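PDB 4O7K: protein osa from Shigella flexneri, which suppresses the oncogenicity of Agrobacterium tumefaciens and acts as a plasmid fertility inhibition factor of the ParB/Srx superfamily. Local coordinates for residues 33-38 and 43-48; 107-112 and 116-121. The protein carries 1 engineered substitution. All coordinates share one frame; numbering follows the deposited sequence. Where two conformers were deposited one is given.

Contact 1 of 2, residues 33-38 and 43-48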
loop_
_atom_site.group_PDB
_atom_site.type_symbol
_atom_site.label_atom_id
_atom_site.label_comp_id
_atom_site.label_asym_id
_atom_site.label_seq_id
_atom_site.Cartn_x
_atom_site.Cartn_y
_atom_site.Cartn_z
ATOM N N PRO A 33 6.608 -0.004 9.366
ATOM C CA PRO A 33 6.694 -1.465 9.441
ATOM C C PRO A 33 8.040 -1.866 10.046
ATOM O O PRO A 33 9.023 -1.153 9.865
ATOM C CB PRO A 33 6.561 -1.921 7.980
ATOM C CG PRO A 33 6.808 -0.705 7.148
ATOM C CD PRO A 33 6.406 0.484 7.992
ATOM N N GLN A 34 8.070 -2.974 10.778
ATOM C CA GLN A 34 9.299 -3.423 11.420
ATOM C C GLN A 34 9.785 -4.711 10.781
ATOM O O GLN A 34 9.061 -5.711 10.758
ATOM C CB GLN A 34 9.084 -3.631 12.922
ATOM C CG GLN A 34 8.566 -2.403 13.646
ATOM C CD GLN A 34 8.141 -2.723 15.073
ATOM O OE1 GLN A 34 7.817 -3.866 15.392
ATOM N NE2 GLN A 34 8.135 -1.713 15.929
ATOM N N ILE A 35 11.004 -4.688 10.251
ATOM C CA ILE A 35 11.593 -5.906 9.724
ATOM C C ILE A 35 11.850 -6.856 10.888
ATOM O O ILE A 35 12.456 -6.464 11.878
ATOM C CB ILE A 35 12.889 -5.635 8.970
ATOM C CG1 ILE A 35 12.570 -4.940 7.640
ATOM C CG2 ILE A 35 13.623 -6.944 8.720
ATOM C CD1 ILE A 35 13.783 -4.556 6.849
ATOM N N VAL A 36 11.362 -8.087 10.785
ATOM C CA VAL A 36 11.502 -9.022 11.903
ATOM C C VAL A 36 12.112 -10.345 11.495
ATOM O O VAL A 36 11.964 -10.782 10.360
ATOM C CB VAL A 36 10.138 -9.317 12.585
ATOM C CG1 VAL A 36 9.667 -8.115 13.393
ATOM C CG2 VAL A 36 9.094 -9.756 11.560
ATOM N N PRO A 37 12.820 -10.988 12.438
ATOM C CA PRO A 37 13.207 -12.390 12.267
ATOM C C PRO A 37 11.966 -13.267 12.084
ATOM O O PRO A 37 10.915 -12.991 12.685
ATOM C CB PRO A 37 13.928 -12.724 13.585
ATOM C CG PRO A 37 14.347 -11.416 14.147
ATOM C CD PRO A 37 13.297 -10.430 13.718
ATOM N N ASN A 38 12.080 -14.307 11.268
ATOM C CA ASN A 38 10.951 -15.199 11.029
ATOM C C ASN A 38 11.407 -16.626 10.736
ATOM O O ASN A 38 12.575 -16.853 10.438
ATOM C CB ASN A 38 10.088 -14.667 9.876
ATOM C CG ASN A 38 10.881 -14.453 8.604
ATOM O OD1 ASN A 38 10.975 -15.341 7.760
ATOM N ND2 ASN A 38 11.457 -13.266 8.459
ATOM N N VAL A 43 12.175 -11.936 3.679
ATOM C CA VAL A 43 11.972 -10.647 4.311
ATOM C C VAL A 43 10.532 -10.564 4.793
ATOM O O VAL A 43 9.596 -10.742 4.012
ATOM C CB VAL A 43 12.282 -9.498 3.359
ATOM C CG1 VAL A 43 11.988 -8.158 4.028
ATOM C CG2 VAL A 43 13.738 -9.576 2.920
ATOM N N VAL A 44 10.363 -10.330 6.090
ATOM C CA VAL A 44 9.039 -10.210 6.682
ATOM C C VAL A 44 8.950 -8.946 7.522
ATOM O O VAL A 44 9.875 -8.625 8.273
ATOM C CB VAL A 44 8.696 -11.436 7.555
ATOM C CG1 VAL A 44 7.389 -11.208 8.318
ATOM C CG2 VAL A 44 8.602 -12.688 6.688
ATOM N N TRP A 45 7.852 -8.212 7.374
ATOM C CA TRP A 45 7.580 -7.081 8.253
ATOM C C TRP A 45 6.427 -7.363 9.195
ATOM O O TRP A 45 5.448 -8.005 8.822
ATOM C CB TRP A 45 7.230 -5.826 7.468
ATOM C CG TRP A 45 8.263 -5.289 6.572
ATOM C CD1 TRP A 45 9.177 -4.319 6.860
ATOM C CD2 TRP A 45 8.457 -5.632 5.197
ATOM N NE1 TRP A 45 9.951 -4.055 5.756
ATOM C CE2 TRP A 45 9.527 -4.844 4.718
ATOM C CE3 TRP A 45 7.842 -6.539 4.329
ATOM C CZ2 TRP A 45 9.989 -4.934 3.403
ATOM C CZ3 TRP A 45 8.302 -6.620 3.015
ATOM C CH2 TRP A 45 9.370 -5.828 2.576
ATOM N N ARG A 46 6.558 -6.853 10.418
ATOM C CA ARG A 46 5.437 -6.696 11.318
ATOM C C ARG A 46 4.825 -5.331 11.045
ATOM O O ARG A 46 5.542 -4.331 10.959
ATOM C CB ARG A 46 5.893 -6.810 12.783
ATOM C CG ARG A 46 4.805 -6.446 13.789
ATOM C CD ARG A 46 5.319 -6.335 15.235
ATOM N NE ARG A 46 4.248 -5.817 16.087
ATOM C CZ ARG A 46 4.170 -4.572 16.549
ATOM N NH1 ARG A 46 5.132 -3.687 16.300
ATOM N NH2 ARG A 46 3.118 -4.209 17.270
ATOM N N LEU A 47 3.509 -5.281 10.886
ATOM C CA LEU A 47 2.835 -4.000 10.667
ATOM C C LEU A 47 1.865 -3.745 11.813
ATOM O O LEU A 47 0.948 -4.531 12.034
ATOM C CB LEU A 47 2.093 -3.984 9.316
ATOM C CG LEU A 47 2.924 -3.968 8.031
ATOM C CD1 LEU A 47 3.460 -5.358 7.759
ATOM C CD2 LEU A 47 2.067 -3.532 6.857
ATOM N N PRO A 48 2.081 -2.653 12.563
ATOM C CA PRO A 48 1.126 -2.273 13.608
ATOM C C PRO A 48 -0.214 -1.937 12.968
ATOM O O PRO A 48 -0.222 -1.282 11.924
ATOM C CB PRO A 48 1.750 -1.026 14.242
ATOM C CG PRO A 48 3.180 -0.979 13.735
ATOM C CD PRO A 48 3.173 -1.676 12.415
HETATM O O HOH W 1 12.843 -10.364 7.593
#

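Contact 2 of 2, residues 107-112 and 116-121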
loop_
_atom_site.group_PDB
_atom_site.type_symbol
_atom_site.label_atom_id
_atom_site.label_comp_id
_atom_site.label_asym_id
_atom_site.label_seq_id
_atom_site.Cartn_x
_atom_site.Cartn_y
_atom_site.Cartn_z
ATOM N N ALA A 107 -9.007 -10.589 4.532
ATOM C CA ALA A 107 -9.047 -10.468 5.987
ATOM C C ALA A 107 -8.648 -11.779 6.660
ATOM O O ALA A 107 -7.922 -11.787 7.667
ATOM C CB ALA A 107 -10.429 -10.039 6.436
ATOM N N ALA A 108 -9.114 -12.883 6.089
ATOM C CA ALA A 108 -8.787 -14.215 6.596
ATOM C C ALA A 108 -7.291 -14.482 6.528
ATOM O O ALA A 108 -6.704 -14.979 7.481
ATOM C CB ALA A 108 -9.543 -15.281 5.820
ATOM N N HIS A 109 -6.664 -14.155 5.400
ATOM C CA HIS A 109 -5.224 -14.371 5.267
ATOM C C HIS A 109 -4.478 -13.483 6.249
ATOM O O HIS A 109 -3.528 -13.923 6.894
ATOM C CB HIS A 109 -4.735 -14.104 3.838
ATOM C CG HIS A 109 -3.349 -14.616 3.573
ATOM N ND1 HIS A 109 -2.710 -14.453 2.362
ATOM C CD2 HIS A 109 -2.485 -15.296 4.366
ATOM C CE1 HIS A 109 -1.513 -15.010 2.419
ATOM N NE2 HIS A 109 -1.352 -15.528 3.625
ATOM N N PHE A 110 -4.923 -12.236 6.381
ATOM C CA PHE A 110 -4.278 -11.309 7.321
ATOM C C PHE A 110 -4.452 -11.761 8.771
ATOM O O PHE A 110 -3.695 -11.356 9.660
ATOM C CB PHE A 110 -4.831 -9.885 7.167
ATOM C CG PHE A 110 -4.080 -9.039 6.165
ATOM C CD1 PHE A 110 -2.805 -8.565 6.448
ATOM C CD2 PHE A 110 -4.657 -8.703 4.942
ATOM C CE1 PHE A 110 -2.110 -7.776 5.526
ATOM C CE2 PHE A 110 -3.966 -7.921 4.014
ATOM C CZ PHE A 110 -2.698 -7.455 4.304
ATOM N N ALA A 111 -5.453 -12.600 9.007
ATOM C CA ALA A 111 -5.763 -13.035 10.365
ATOM C C ALA A 111 -4.739 -14.042 10.881
ATOM O O ALA A 111 -4.529 -14.156 12.096
ATOM C CB ALA A 111 -7.174 -13.624 10.423
ATOM N N VAL A 112 -4.088 -14.759 9.968
ATOM C CA VAL A 112 -3.188 -15.840 10.370
ATOM C C VAL A 112 -1.948 -15.360 11.117
ATOM O O VAL A 112 -1.633 -15.873 12.200
ATOM C CB VAL A 112 -2.740 -16.672 9.163
ATOM C CG1 VAL A 112 -1.682 -17.677 9.587
ATOM C CG2 VAL A 112 -3.936 -17.376 8.558
ATOM N N SER A 116 2.001 -17.086 8.308
ATOM C CA SER A 116 1.697 -16.939 6.885
ATOM C C SER A 116 1.537 -15.469 6.521
ATOM O O SER A 116 0.412 -14.991 6.365
ATOM C CB SER A 116 0.427 -17.711 6.513
ATOM O OG SER A 116 0.252 -17.759 5.101
ATOM N N PRO A 117 2.664 -14.742 6.411
ATOM C CA PRO A 117 2.584 -13.319 6.070
ATOM C C PRO A 117 1.993 -13.110 4.676
ATOM O O PRO A 117 2.203 -13.929 3.784
ATOM C CB PRO A 117 4.040 -12.847 6.131
ATOM C CG PRO A 117 4.865 -14.089 6.024
ATOM C CD PRO A 117 4.050 -15.186 6.637
ATOM N N VAL A 118 1.257 -12.018 4.514
ATOM C CA VAL A 118 0.658 -11.666 3.234
ATOM C C VAL A 118 1.702 -11.070 2.280
ATOM O O VAL A 118 2.381 -10.113 2.630
ATOM C CB VAL A 118 -0.490 -10.660 3.430
ATOM C CG1 VAL A 118 -1.107 -10.260 2.069
ATOM C CG2 VAL A 118 -1.545 -11.253 4.352
ATOM N N PRO A 119 1.836 -11.639 1.070
ATOM C CA PRO A 119 2.761 -11.066 0.078
ATOM C C PRO A 119 2.397 -9.628 -0.299
ATOM O O PRO A 119 1.222 -9.253 -0.270
ATOM C CB PRO A 119 2.616 -12.008 -1.121
ATOM C CG PRO A 119 2.163 -13.309 -0.508
ATOM C CD PRO A 119 1.242 -12.904 0.600
ATOM N N LEU A 120 3.409 -8.833 -0.627
ATOM C CA LEU A 120 3.208 -7.438 -0.996
ATOM C C LEU A 120 2.406 -7.287 -2.285
ATOM O O LEU A 120 2.431 -8.156 -3.149
ATOM C CB LEU A 120 4.554 -6.738 -1.170
ATOM C CG LEU A 120 5.450 -6.715 0.073
ATOM C CD1 LEU A 120 6.703 -5.904 -0.241
ATOM C CD2 LEU A 120 4.681 -6.135 1.235
ATOM N N ALA A 121 1.719 -6.158 -2.393
ATOM C CA ALA A 121 1.111 -5.712 -3.638
ATOM C C ALA A 121 2.176 -5.265 -4.627
ATOM O O ALA A 121 3.225 -4.731 -4.240
ATOM C CB ALA A 121 0.146 -4.578 -3.369
HETATM O O HOH W 2 -1.056 -13.283 7.909
#

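Contact 1 of 2, residues 33-38 and 43-48
I35 and W45 face each other as a non-hydrogen-bonded pair of an antiparallel beta hairpin, their side chains running side by side in the same direction. CG1 of I35, anti to its carbonyl carbon (chi1 -72°), meets the pyrrole part of the indole obliquely, 3.3 Å from W45 NE1. P33 flanks the same ring, its CB 3.7 Å from W45 CD1. Farther along, V44 CG1 touches V36 CG2, while V44 CG2 packs against the amide of N38, 3.4 Å from ND2. N38 ND2 donates to V36 O and also bonds to E42 O, which fixes the amide.

Q34 and R46 form a hydrogen-bonded pair, with Q34 N 2.9 Å from R46 O and R46 N 2.8 Å from Q34 O; V36 N to V44 O adds a third bond. Beyond it the two chains draw apart, and a water donates to V36 O and accepts from V44 N. At the polar edge, the extended side chains of Q34 and R46 run alongside each other. R46 NH1 gives a 2.8 Å bond to Q34 OE1, near the guanidinium plane but 57° out of the amide's carbonyl plane, so not on a lone pair; R46 NE forms a salt bridge with D54.

Strand 34-35 is one of the two edge strands of the mixed sheet, and strand 44-47 pairs onward with 55-58. Helix 179-189 packs against I35 and W45, whose NE1 bonds to Y70 OH of strand 67-72.

Contact 2 of 2, residues 107-112 and 116-121
V118 presents one methyl group, CG2, to two aromatic rings of helix 103-112, and these CH-pi contacts dominate the apolar side of the contact. The methyl sits over the centre of the F110 ring, 3.6 Å from its centroid and only 11° off the normal. It also lies over a face of the H109 imidazole, with CG2 4.0 Å from that centroid, so a single branch serves two consecutive helix residues. H109 was modelled in two conformers, and its side-chain contacts here hold for one of them. The second branch of V118, CG1, lies anti to the backbone N (chi1 179°) and reaches F110 CZ at 3.9 Å. W145 of helix 140-148 stacks with the F110 ring.

P119 CD meets H109 CE1 obliquely, and V112 CG1 rests on S116 CB at 3.7 Å.

Within the plasmid fertility inhibition factor family region, the helix ends in a short loop and the chain continues into strand 118-128 of the mixed sheet, against which the helix packs. V118 pairs through its backbone with F56 and T58 of strand 55-58, while its side chain is turned toward the helix; F110 also reaches A55 and M57.

The polar interactions gather at the imidazole and the turn. H109, with CG anti to its backbone N (chi1 -166°), extends to S116, where H109 NE2 and S116 OG share a 3.1 Å hydrogen bond at the edge of the ring; either atom could be the donor. A water lies 2.7 Å from both H109 O and S116 O, with other acceptors competing for its protons. An isopropyl alcohol molecule, probably from the crystallisation liquor, lies about 3 Å from the H109 side chain at the nearest atoms.

How the contacts relate
Both contacts are partly buried and attach to the same mixed sheet, contact 1 at one edge strand and contact 2 at strand 118-128, with strand 55-58 pairing to both 44-47 and 118-128. Their centres are about 13 Å apart, and they touch through packing of W45 on L120 and of V44 on P117. The chemistry follows the elements joined. In contact 1, two strands are laced by backbone hydrogen bonds, with the Q34-R46 pair more open to solvent and W45 and V44 supplying the buried part. In contact 2, a helix meets a strand and the loop leading to it through side chains, methyl against ring, with its polar bond toward the loop.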